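Local coordinates for thioredoxin domain-containing protein (Silicibacter pomeroyi, PDB 3EYT), which is of unknown function but belongs to the thioredoxin-like AhpC/TSA family and may act as an oxidoreductase or antioxidant protein, at residues D125-R131 with L150-P156; L39-C43 with G117-L121; T70-H75 with A105-M110; A35-L39 with S82-F86. One frame throughout, in Å; residues are numbered along the deposited sequence.

Interaction 1. Residues D125-R131 with L150-P156; sequences DKAGDLR and LLGEAAP
K126 spans the gap to the loop that leaves helix 140-151 and ends on two backbone oxygens. With CG beside the backbone N (chi1 -60°) and the rest of the chain extended, its ammonium arrives beside the carbonyls of L151 and E153. There K126 NZ donates to E153 O at 2.7 Å, nearly in line with that carbonyl, and to L151 O at 3.1 Å from above the carbonyl plane. The positive group thus sits among carbonyls where the chain leaves helix 140-151 and gives two of them a donor. Its backbone N is tied to the same turn by a water that donates to L150 O and E153 OE1. P156 CG, 3.4 Å from K126 O, covers the near end of the lysine.

L150 supplies the apolar part, its CD2 lying over one guanidinium face of R131, off centre and 3.5 Å from R131 NH1. In the plane of that guanidinium the contacts are ionic. R131 grips E153 end-on, R131 NH2 reaching E153 OE2 at 2.9 Å and R131 NH1 reaching E153 OE1 at 3.0 Å, with the two flat groups nearly coplanar. R131 NH1 also bonds D125 OD2 at 2.8 Å, so one arginine probably offsets the repulsion between two neighbouring carboxylates. D125 OD1 in turn takes D129 N, bracing the type I turn from D125 to G128.

The contact lies at the surface, where the hairpin turn joining strands 120-124 and 129-135 meets the chain leaving helix 140-151; K126 and L150 both also pack on V30 of strand 30-36.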
loop_
_atom_site.group_PDB
_atom_site.type_symbol
_atom_site.label_atom_id
_atom_site.label_comp_id
_atom_site.label_asym_id
_atom_site.label_seq_id
_atom_site.Cartn_x
_atom_site.Cartn_y
_atom_site.Cartn_z
ATOM N N ASP C 125 -27.630 15.880 -10.796
ATOM C CA ASP C 125 -28.648 16.901 -10.559
ATOM C C ASP C 125 -29.293 16.750 -9.179
ATOM O O ASP C 125 -29.024 15.792 -8.480
ATOM C CB ASP C 125 -29.665 16.952 -11.710
ATOM C CG ASP C 125 -30.577 15.726 -11.785
ATOM O OD1 ASP C 125 -30.697 14.940 -10.809
ATOM O OD2 ASP C 125 -31.220 15.565 -12.853
ATOM N N LYS C 126 -30.146 17.704 -8.797
ATOM C CA LYS C 126 -30.848 17.684 -7.491
ATOM C C LYS C 126 -31.693 16.426 -7.263
ATOM O O LYS C 126 -32.025 16.083 -6.127
ATOM C CB LYS C 126 -31.773 18.895 -7.383
ATOM C CG LYS C 126 -31.086 20.198 -7.480
ATOM C CD LYS C 126 -32.069 21.303 -7.138
ATOM C CE LYS C 126 -31.456 22.603 -7.509
ATOM N NZ LYS C 126 -32.385 23.727 -7.270
ATOM N N ALA C 127 -32.064 15.754 -8.346
ATOM C CA ALA C 127 -32.885 14.545 -8.245
ATOM C C ALA C 127 -32.065 13.251 -8.168
ATOM O O ALA C 127 -32.645 12.177 -8.092
ATOM C CB ALA C 127 -33.896 14.488 -9.398
ATOM N N GLY C 128 -30.731 13.353 -8.205
ATOM C CA GLY C 128 -29.857 12.184 -8.122
ATOM C C GLY C 128 -29.495 11.569 -9.461
ATOM O O GLY C 128 -28.877 10.494 -9.522
ATOM N N ASP C 129 -29.853 12.233 -10.553
ATOM C CA ASP C 129 -29.499 11.724 -11.880
ATOM C C ASP C 129 -28.187 12.279 -12.396
ATOM O O ASP C 129 -27.888 13.472 -12.233
ATOM C CB ASP C 129 -30.604 12.040 -12.903
ATOM C CG ASP C 129 -31.898 11.264 -12.632
ATOM O OD1 ASP C 129 -31.850 10.118 -12.103
ATOM O OD2 ASP C 129 -32.964 11.821 -12.950
ATOM N N LEU C 130 -27.413 11.411 -13.047
ATOM C CA LEU C 130 -26.212 11.835 -13.751
ATOM C C LEU C 130 -26.575 12.669 -14.982
ATOM O O LEU C 130 -27.384 12.244 -15.815
ATOM C CB LEU C 130 -25.376 10.623 -14.157
ATOM C CG LEU C 130 -24.051 10.943 -14.850
ATOM C CD1 LEU C 130 -23.071 11.620 -13.897
ATOM C CD2 LEU C 130 -23.447 9.662 -15.380
ATOM N N ARG C 131 -25.956 13.840 -15.115
ATOM C CA ARG C 131 -26.316 14.779 -16.163
ATOM C C ARG C 131 -25.126 15.212 -17.013
ATOM O O ARG C 131 -25.308 15.697 -18.121
ATOM C CB ARG C 131 -26.995 16.009 -15.551
ATOM C CG ARG C 131 -28.285 15.685 -14.831
ATOM C CD ARG C 131 -29.419 15.382 -15.827
ATOM N NE ARG C 131 -29.767 16.593 -16.580
ATOM C CZ ARG C 131 -30.579 17.545 -16.127
ATOM N NH1 ARG C 131 -31.141 17.438 -14.934
ATOM N NH2 ARG C 131 -30.843 18.606 -16.870
ATOM N N LEU C 150 -28.514 23.177 -13.720
ATOM C CA LEU C 150 -28.925 22.216 -12.694
ATOM C C LEU C 150 -29.430 22.918 -11.430
ATOM O O LEU C 150 -30.448 22.501 -10.830
ATOM C CB LEU C 150 -27.767 21.255 -12.377
ATOM C CG LEU C 150 -27.298 20.354 -13.526
ATOM C CD1 LEU C 150 -26.297 19.297 -13.036
ATOM C CD2 LEU C 150 -28.510 19.673 -14.154
ATOM N N LEU C 151 -28.741 23.988 -11.032
ATOM C CA LEU C 151 -29.196 24.817 -9.912
ATOM C C LEU C 151 -30.520 25.518 -10.223
ATOM O O LEU C 151 -31.307 25.788 -9.311
ATOM C CB LEU C 151 -28.149 25.864 -9.521
ATOM C CG LEU C 151 -26.886 25.346 -8.835
ATOM C CD1 LEU C 151 -25.957 26.516 -8.573
ATOM C CD2 LEU C 151 -27.243 24.623 -7.528
ATOM N N GLY C 152 -30.768 25.783 -11.504
ATOM C CA GLY C 152 -32.017 26.426 -11.950
ATOM C C GLY C 152 -33.257 25.546 -11.850
ATOM O O GLY C 152 -34.384 26.049 -11.868
ATOM N N GLU C 153 -33.048 24.236 -11.743
ATOM C CA GLU C 153 -34.133 23.257 -11.698
ATOM C C GLU C 153 -34.790 23.194 -10.318
ATOM O O GLU C 153 -34.146 23.436 -9.294
ATOM C CB GLU C 153 -33.620 21.876 -12.118
ATOM C CG GLU C 153 -33.192 21.818 -13.573
ATOM C CD GLU C 153 -32.726 20.440 -14.056
ATOM O OE1 GLU C 153 -32.375 19.540 -13.240
ATOM O OE2 GLU C 153 -32.710 20.261 -15.296
ATOM N N ALA C 154 -36.075 22.854 -10.309
ATOM C CA ALA C 154 -36.879 22.808 -9.093
ATOM C C ALA C 154 -36.400 21.672 -8.222
ATOM O O ALA C 154 -35.981 20.623 -8.735
ATOM C CB ALA C 154 -38.341 22.618 -9.429
ATOM N N ALA C 155 -36.449 21.893 -6.907
ATOM C CA ALA C 155 -36.100 20.885 -5.909
ATOM C C ALA C 155 -37.024 19.668 -6.054
ATOM O O ALA C 155 -38.143 19.806 -6.543
ATOM C CB ALA C 155 -36.224 21.478 -4.514
ATOM N N PRO C 156 -36.551 18.470 -5.663
ATOM C CA PRO C 156 -37.427 17.289 -5.659
ATOM C C PRO C 156 -38.197 17.163 -4.336
ATOM O O PRO C 156 -37.980 17.971 -3.426
ATOM C CB PRO C 156 -36.435 16.131 -5.793
ATOM C CG PRO C 156 -35.221 16.629 -5.057
ATOM C CD PRO C 156 -35.172 18.133 -5.256
HETATM O O HOH W 1 -30.943 19.942 -10.654
#

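Interaction 2. Residues L39-C43 with G117-L121; sequences LCPGC and GTPSL
C43 SG sits against the T118-P119 peptide, 3.5 Å from T118 CB and 3.7 Å from P119 CB. With this sulfur beside its own backbone N (chi1 -66°), the thiol lies against P119. C40 SG approaches the same threonine from the other cysteine, lying 3.5 Å from T118 OG1, while P119 CD lies 4.1 Å from G42 C at the start of the helix. Both cysteines are free thiols here, and the T118 hydroxyl stands close to the C43 sulfur as well.

A C-P-G-C sequence at a helix start, faced by a cis-proline, matches the redox motif of thioredoxins and is consistent with that family; the peptide bond before P119 is indeed cis. In thioredoxins this proline loop flanks the redox cysteines and helps to form the substrate-binding surface, so a similar role is likely in this protein, though its function is unproven.

The next shell fixes the two sides. C40 is the N-cap of helix 41-57, its sulfur accepting from C43 N at 3.6 Å with an angle of 157° at the hydrogen. A leucine here, lacking the sulfur, would probably leave C43 N without its capping acceptor and T118 OG1 without that neighbour. Across the contact, S120 OG donates to G117 O at 2.7 Å and braces the loop, whose G117 has backbone angles that call for glycine. Further out, S120 pairs with A35 and P119 with G136 through the backbone, F36 packs against C43, and P41 meets Y90 of the second subunit.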
loop_
_atom_site.group_PDB
_atom_site.type_symbol
_atom_site.label_atom_id
_atom_site.label_comp_id
_atom_site.label_asym_id
_atom_site.label_seq_id
_atom_site.Cartn_x
_atom_site.Cartn_y
_atom_site.Cartn_z
ATOM N N LEU C 39 -1.363 10.109 -8.409
ATOM C CA LEU C 39 -0.139 10.158 -9.217
ATOM C C LEU C 39 -0.360 10.440 -10.724
ATOM O O LEU C 39 0.558 10.328 -11.542
ATOM C CB LEU C 39 0.684 8.861 -9.012
ATOM C CG LEU C 39 1.073 8.483 -7.576
ATOM C CD1 LEU C 39 1.963 7.240 -7.620
ATOM C CD2 LEU C 39 1.817 9.650 -6.866
ATOM N N CYS C 40 -1.565 10.839 -11.090
ATOM C CA CYS C 40 -1.856 11.118 -12.482
ATOM C C CYS C 40 -1.588 12.598 -12.757
ATOM O O CYS C 40 -2.191 13.462 -12.132
ATOM C CB CYS C 40 -3.294 10.711 -12.764
ATOM S SG CYS C 40 -4.096 11.504 -14.164
ATOM N N PRO C 41 -0.643 12.896 -13.666
ATOM C CA PRO C 41 -0.223 14.300 -13.806
ATOM C C PRO C 41 -1.370 15.235 -14.189
ATOM O O PRO C 41 -1.422 16.360 -13.686
ATOM C CB PRO C 41 0.878 14.258 -14.886
ATOM C CG PRO C 41 1.392 12.850 -14.833
ATOM C CD PRO C 41 0.204 11.977 -14.444
ATOM N N GLY C 42 -2.313 14.775 -15.020
ATOM C CA GLY C 42 -3.450 15.628 -15.420
ATOM C C GLY C 42 -4.395 15.918 -14.261
ATOM O O GLY C 42 -4.975 17.000 -14.198
ATOM N N CYS C 43 -4.574 14.962 -13.349
ATOM C CA CYS C 43 -5.352 15.194 -12.123
ATOM C C CYS C 43 -4.734 16.270 -11.238
ATOM O O CYS C 43 -5.430 17.108 -10.671
ATOM C CB CYS C 43 -5.470 13.891 -11.301
ATOM S SG CYS C 43 -6.453 12.632 -12.157
ATOM N N GLY C 117 -11.181 7.033 -17.551
ATOM C CA GLY C 117 -9.839 7.287 -17.004
ATOM C C GLY C 117 -9.996 8.434 -16.041
ATOM O O GLY C 117 -11.135 8.760 -15.630
ATOM N N THR C 118 -8.866 9.050 -15.675
ATOM C CA THR C 118 -8.870 10.208 -14.771
ATOM C C THR C 118 -8.038 11.312 -15.450
ATOM O O THR C 118 -7.118 11.001 -16.206
ATOM C CB THR C 118 -8.201 9.845 -13.386
ATOM O OG1 THR C 118 -6.850 9.424 -13.596
ATOM C CG2 THR C 118 -8.936 8.714 -12.704
ATOM N N PRO C 119 -8.345 12.595 -15.174
ATOM C CA PRO C 119 -9.475 12.980 -14.329
ATOM C C PRO C 119 -10.815 12.890 -15.064
ATOM O O PRO C 119 -10.885 13.068 -16.286
ATOM C CB PRO C 119 -9.156 14.444 -13.941
ATOM C CG PRO C 119 -8.466 15.004 -15.190
ATOM C CD PRO C 119 -7.615 13.766 -15.721
ATOM N N SER C 120 -11.861 12.562 -14.320
ATOM C CA SER C 120 -13.216 12.659 -14.830
ATOM C C SER C 120 -14.018 13.521 -13.899
ATOM O O SER C 120 -13.844 13.468 -12.679
ATOM C CB SER C 120 -13.858 11.275 -14.966
ATOM O OG SER C 120 -13.151 10.559 -15.962
ATOM N N LEU C 121 -14.917 14.304 -14.476
ATOM C CA LEU C 121 -15.765 15.150 -13.681
ATOM C C LEU C 121 -17.208 14.744 -13.952
ATOM O O LEU C 121 -17.627 14.671 -15.127
ATOM C CB LEU C 121 -15.480 16.634 -13.975
ATOM C CG LEU C 121 -16.093 17.594 -12.916
ATOM C CD1 LEU C 121 -15.315 18.829 -12.713
ATOM C CD2 LEU C 121 -17.516 17.938 -13.279
#

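Interaction 3. Residues T70-H75 with A105-M110; sequences TVFEHH and AMPRTM. With EDO (1,2-ethanediol), chain I.
M110, present as selenomethionine, reaches from the first turn of helix 108-112 to the loop after strand 63-69. Its CB lies 4.1 Å from T70 CG2. From a CG anti to the backbone N (chi1 -168°) the chain runs fully extended, which carries the selenium across T70 CB and on to the F72 ring. M110 SE comes within 3.6 Å of F72 CD2 in an oblique Met-aromatic contact, 54° from the ring normal. The terminal methyl lies alongside, M110 CE being 3.7 Å from F72 CD2 and slightly farther from F72 CE2. On the near side P107 fills in: its CG packs on T70 CA, and its CD meets V71 O and F72 CB.

At the outer end the contact turns polar. H75 NE2 donates to A105 O at 2.9 Å, almost straight at 168°, with the acceptor in the imidazole plane and the donor slightly tilted from the carbonyl plane. F72 CA also offers a CH...O contact to A105 O. An ethanediol, probably from crystallisation, takes M106 O by donating from O1 at 2.6 Å.

Q37 holds F72 N and E73 OE2, while D99 receives the backbone N-H groups of T109 and M110. The H75 bond is consistent with a hydrogen on NE2 and fixes the ring's orientation, but it does not tell a neutral imidazole from a charged one.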
loop_
_atom_site.group_PDB
_atom_site.type_symbol
_atom_site.label_atom_id
_atom_site.label_comp_id
_atom_site.label_asym_id
_atom_site.label_seq_id
_atom_site.Cartn_x
_atom_site.Cartn_y
_atom_site.Cartn_z
ATOM N N THR C 70 -9.916 6.984 -7.509
ATOM C CA THR C 70 -10.258 5.781 -8.306
ATOM C C THR C 70 -8.930 5.215 -8.808
ATOM O O THR C 70 -8.467 5.536 -9.915
ATOM C CB THR C 70 -11.167 6.170 -9.470
ATOM O OG1 THR C 70 -10.547 7.239 -10.231
ATOM C CG2 THR C 70 -12.537 6.658 -8.983
ATOM N N VAL C 71 -8.272 4.398 -7.989
ATOM C CA VAL C 71 -6.957 3.933 -8.366
ATOM C C VAL C 71 -7.163 2.672 -9.229
ATOM O O VAL C 71 -7.676 1.662 -8.729
ATOM C CB VAL C 71 -6.116 3.585 -7.095
ATOM C CG1 VAL C 71 -4.733 3.033 -7.500
ATOM C CG2 VAL C 71 -5.967 4.816 -6.200
ATOM N N PHE C 72 -6.747 2.716 -10.488
ATOM C CA PHE C 72 -6.961 1.581 -11.375
ATOM C C PHE C 72 -5.634 1.035 -11.879
ATOM O O PHE C 72 -5.603 0.141 -12.710
ATOM C CB PHE C 72 -7.923 1.948 -12.518
ATOM C CG PHE C 72 -7.399 3.020 -13.437
ATOM C CD1 PHE C 72 -6.567 2.684 -14.520
ATOM C CD2 PHE C 72 -7.725 4.348 -13.226
ATOM C CE1 PHE C 72 -6.104 3.677 -15.401
ATOM C CE2 PHE C 72 -7.255 5.358 -14.079
ATOM C CZ PHE C 72 -6.440 5.028 -15.162
ATOM N N GLU C 73 -4.532 1.571 -11.343
ATOM C CA GLU C 73 -3.186 1.094 -11.699
ATOM C C GLU C 73 -2.202 1.476 -10.599
ATOM O O GLU C 73 -2.504 2.389 -9.830
ATOM C CB GLU C 73 -2.753 1.731 -13.001
ATOM C CG GLU C 73 -2.807 3.251 -12.950
ATOM C CD GLU C 73 -2.510 3.875 -14.286
ATOM O OE1 GLU C 73 -2.273 3.114 -15.267
ATOM O OE2 GLU C 73 -2.513 5.124 -14.363
ATOM N N HIS C 74 -1.048 0.794 -10.523
ATOM C CA HIS C 74 -0.051 1.104 -9.498
ATOM C C HIS C 74 -0.713 1.149 -8.116
ATOM O O HIS C 74 -0.409 2.043 -7.316
ATOM C CB HIS C 74 0.573 2.485 -9.746
ATOM C CG HIS C 74 1.124 2.689 -11.132
ATOM N ND1 HIS C 74 2.166 1.940 -11.645
ATOM C CD2 HIS C 74 0.820 3.605 -12.085
ATOM C CE1 HIS C 74 2.458 2.367 -12.861
ATOM N NE2 HIS C 74 1.661 3.379 -13.150
ATOM N N HIS C 75 -1.611 0.200 -7.830
ATOM C CA HIS C 75 -2.422 0.260 -6.605
ATOM C C HIS C 75 -1.572 0.433 -5.324
ATOM O O HIS C 75 -1.947 1.163 -4.388
ATOM C CB HIS C 75 -3.319 -0.989 -6.510
ATOM C CG HIS C 75 -4.216 -1.176 -7.706
ATOM N ND1 HIS C 75 -3.745 -1.615 -8.934
ATOM C CD2 HIS C 75 -5.551 -1.005 -7.855
ATOM C CE1 HIS C 75 -4.750 -1.679 -9.795
ATOM N NE2 HIS C 75 -5.855 -1.304 -9.172
ATOM N N ALA C 105 -8.650 -4.686 -11.925
ATOM C CA ALA C 105 -7.883 -3.473 -11.701
ATOM C C ALA C 105 -8.753 -2.250 -11.354
ATOM O O ALA C 105 -8.436 -1.524 -10.407
ATOM C CB ALA C 105 -7.038 -3.176 -12.942
HETATM N N MSE C 106 -9.825 -2.035 -12.121
HETATM C CA MSE C 106 -10.687 -0.889 -11.959
HETATM C C MSE C 106 -11.522 -1.005 -10.679
HETATM O O MSE C 106 -12.102 -2.077 -10.423
HETATM C CB MSE C 106 -11.633 -0.805 -13.164
HETATM C CG MSE C 106 -12.406 0.494 -13.231
HETATM SE SE MSE C 106 -13.156 0.779 -15.037
HETATM C CE MSE C 106 -11.562 0.467 -16.094
ATOM N N PRO C 107 -11.604 0.087 -9.891
ATOM C CA PRO C 107 -12.408 0.014 -8.675
ATOM C C PRO C 107 -13.920 0.108 -8.966
ATOM O O PRO C 107 -14.307 0.401 -10.105
ATOM C CB PRO C 107 -11.893 1.173 -7.837
ATOM C CG PRO C 107 -11.399 2.204 -8.866
ATOM C CD PRO C 107 -10.914 1.395 -10.046
ATOM N N ARG C 108 -14.760 -0.112 -7.946
ATOM C CA ARG C 108 -16.183 -0.432 -8.190
ATOM C C ARG C 108 -17.007 0.753 -8.702
ATOM O O ARG C 108 -17.823 0.595 -9.634
ATOM C CB ARG C 108 -16.853 -1.040 -6.942
ATOM C CG ARG C 108 -16.187 -2.340 -6.504
ATOM C CD ARG C 108 -17.025 -3.146 -5.552
ATOM N NE ARG C 108 -18.347 -3.432 -6.092
ATOM C CZ ARG C 108 -18.677 -4.553 -6.732
ATOM N NH1 ARG C 108 -17.784 -5.523 -6.920
ATOM N NH2 ARG C 108 -19.910 -4.705 -7.182
ATOM N N THR C 109 -16.835 1.917 -8.082
ATOM C CA THR C 109 -17.632 3.095 -8.495
ATOM C C THR C 109 -17.200 3.571 -9.884
ATOM O O THR C 109 -18.034 3.903 -10.764
ATOM C CB THR C 109 -17.499 4.239 -7.473
ATOM O OG1 THR C 109 -17.712 3.703 -6.166
ATOM C CG2 THR C 109 -18.485 5.374 -7.747
HETATM N N MSE C 110 -15.892 3.578 -10.097
HETATM C CA MSE C 110 -15.374 3.897 -11.418
HETATM C C MSE C 110 -15.983 3.019 -12.527
HETATM O O MSE C 110 -16.395 3.552 -13.562
HETATM C CB MSE C 110 -13.845 3.718 -11.451
HETATM C CG MSE C 110 -13.242 4.313 -12.729
HETATM SE SE MSE C 110 -11.310 4.048 -12.851
HETATM C CE MSE C 110 -11.079 4.898 -14.594
HETATM C C1 EDO I . -14.098 -4.163 -12.203
HETATM O O1 EDO I . -12.726 -4.227 -11.764
HETATM C C2 EDO I . -15.014 -3.686 -11.065
HETATM O O2 EDO I . -15.441 -4.822 -10.294
#

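Interaction 4. Residues A35-L39 with S82-F86; sequences AFQML and SLKAF
The F86 ring has one face covered by M38, whose CB stands 3.8 Å from the ring centroid and only 8° off the normal, a well-centred CH-pi contact. M38 O also approaches that ring, 3.6 Å from F86 CE1, and F36 comes in obliquely, F36 CE1 lying 3.9 Å from F86 CE2. The F36 ring also takes L83 CD1 at a slant, 4.1 Å from F36 CZ, so two helix residues about one turn apart share one phenylalanine.

Selenomethionine M38 is the largest contributor. Its CG stands between the backbone N and the carbonyl carbon (chi1 63°), and a bend at chi3 (-83°) then curls the chain's end onto the helix backbone. M38 SE rests 3.5 Å from L83 N, and M38 CE drops into the corner between S82 O, 3.4 Å away, and F86 CB. One flexible side chain thus follows both the ring face and the turn beside it. A serine in place of F86 would probably strip M38 CB of its aromatic cover and open a gap beside F36.

This buried contact joins helix 80-89 to the end of strand 30-36 of the thioredoxin-like fold. F36 and M38, at and just past the end of that strand, meet the helix, while V44 and I48 of helix 41-57 close on F86. H69 bonds M38 N, and L83 continues onto V98 of strand 96-99 and F15 of strand 11-15. The second subunit also reaches this contact: S82 OG bonds its A77 O, and F86 packs on its L39.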
loop_
_atom_site.group_PDB
_atom_site.type_symbol
_atom_site.label_atom_id
_atom_site.label_comp_id
_atom_site.label_asym_id
_atom_site.label_seq_id
_atom_site.Cartn_x
_atom_site.Cartn_y
_atom_site.Cartn_z
ATOM N N ALA C 35 -13.157 12.545 -10.040
ATOM C CA ALA C 35 -12.551 11.228 -9.931
ATOM C C ALA C 35 -11.125 11.395 -10.418
ATOM O O ALA C 35 -10.885 11.919 -11.513
ATOM C CB ALA C 35 -13.276 10.213 -10.776
ATOM N N PHE C 36 -10.179 10.979 -9.586
ATOM C CA PHE C 36 -8.784 11.276 -9.835
ATOM C C PHE C 36 -7.921 10.141 -9.266
ATOM O O PHE C 36 -8.372 9.353 -8.422
ATOM C CB PHE C 36 -8.407 12.629 -9.179
ATOM C CG PHE C 36 -8.337 12.582 -7.657
ATOM C CD1 PHE C 36 -7.097 12.473 -7.008
ATOM C CD2 PHE C 36 -9.509 12.659 -6.880
ATOM C CE1 PHE C 36 -7.026 12.424 -5.601
ATOM C CE2 PHE C 36 -9.464 12.616 -5.490
ATOM C CZ PHE C 36 -8.206 12.490 -4.837
ATOM N N GLN C 37 -6.663 10.104 -9.719
ATOM C CA GLN C 37 -5.608 9.306 -9.098
ATOM C C GLN C 37 -4.561 10.305 -8.687
ATOM O O GLN C 37 -4.210 11.213 -9.472
ATOM C CB GLN C 37 -4.938 8.352 -10.102
ATOM C CG GLN C 37 -5.844 7.207 -10.613
ATOM C CD GLN C 37 -5.077 6.208 -11.480
ATOM O OE1 GLN C 37 -4.874 5.080 -11.071
ATOM N NE2 GLN C 37 -4.591 6.650 -12.630
HETATM N N MSE C 38 -4.019 10.115 -7.494
HETATM C CA MSE C 38 -3.076 11.075 -6.927
HETATM C C MSE C 38 -1.778 11.179 -7.733
HETATM O O MSE C 38 -1.167 12.229 -7.753
HETATM C CB MSE C 38 -2.797 10.740 -5.461
HETATM C CG MSE C 38 -2.138 9.373 -5.282
HETATM SE SE MSE C 38 -1.807 9.028 -3.384
HETATM C CE MSE C 38 -0.092 10.009 -3.219
ATOM N N LEU C 39 -1.363 10.109 -8.409
ATOM C CA LEU C 39 -0.139 10.158 -9.217
ATOM C C LEU C 39 -0.360 10.440 -10.724
ATOM O O LEU C 39 0.558 10.328 -11.542
ATOM C CB LEU C 39 0.684 8.861 -9.012
ATOM C CG LEU C 39 1.073 8.483 -7.576
ATOM C CD1 LEU C 39 1.963 7.240 -7.620
ATOM C CD2 LEU C 39 1.817 9.650 -6.866
ATOM N N SER C 82 -0.819 7.012 1.596
ATOM C CA SER C 82 -0.272 7.954 0.615
ATOM C C SER C 82 -1.216 9.081 0.257
ATOM O O SER C 82 -0.798 10.244 0.112
ATOM C CB SER C 82 0.199 7.216 -0.636
ATOM O OG SER C 82 1.404 6.515 -0.360
ATOM N N LEU C 83 -2.489 8.739 0.078
ATOM C CA LEU C 83 -3.544 9.707 -0.208
ATOM C C LEU C 83 -3.708 10.733 0.891
ATOM O O LEU C 83 -3.864 11.908 0.595
ATOM C CB LEU C 83 -4.901 9.003 -0.415
ATOM C CG LEU C 83 -6.067 9.958 -0.749
ATOM C CD1 LEU C 83 -5.787 10.713 -2.055
ATOM C CD2 LEU C 83 -7.394 9.211 -0.833
ATOM N N LYS C 84 -3.695 10.285 2.156
ATOM C CA LYS C 84 -3.787 11.200 3.307
ATOM C C LYS C 84 -2.709 12.310 3.233
ATOM O O LYS C 84 -3.010 13.499 3.414
ATOM C CB LYS C 84 -3.654 10.406 4.621
ATOM C CG LYS C 84 -4.151 11.181 5.838
ATOM C CD LYS C 84 -4.002 10.346 7.096
ATOM C CE LYS C 84 -4.742 11.012 8.223
ATOM N NZ LYS C 84 -3.828 11.031 9.385
ATOM N N ALA C 85 -1.472 11.913 2.923
ATOM C CA ALA C 85 -0.346 12.865 2.809
ATOM C C ALA C 85 -0.535 13.784 1.611
ATOM O O ALA C 85 -0.326 14.991 1.707
ATOM C CB ALA C 85 0.975 12.128 2.720
ATOM N N PHE C 86 -1.004 13.221 0.505
ATOM C CA PHE C 86 -1.279 14.008 -0.694
ATOM C C PHE C 86 -2.344 15.090 -0.466
ATOM O O PHE C 86 -2.182 16.257 -0.901
ATOM C CB PHE C 86 -1.707 13.047 -1.826
ATOM C CG PHE C 86 -2.145 13.741 -3.072
ATOM C CD1 PHE C 86 -1.216 14.129 -4.023
ATOM C CD2 PHE C 86 -3.500 13.956 -3.320
ATOM C CE1 PHE C 86 -1.635 14.755 -5.225
ATOM C CE2 PHE C 86 -3.932 14.596 -4.495
ATOM C CZ PHE C 86 -3.000 14.999 -5.444
#

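Interaction 4 is the buried contact of the set, built of rings, selenium and methyl groups; interaction 1 is its opposite, a surface contact run by salt bridges, a lysine and a water. Interactions 2 and 3 are partly buried: the former sets thiols against a cis-proline loop, the latter joins a Met-aromatic pair to one histidine bond. Interactions 2, 3 and 4 touch one another with centres 10 to 12 Å apart: S120 O meets A35 N, T70 N meets F36 O, and T118 CG2 packs on T70 OG1. Interaction 1 lies on the opposite side of the chain's centre, its centre about 25 to 29 Å from theirs, yet shares the central sheet with interactions 2 and 4. Unlike it, those three also touch the second subunit.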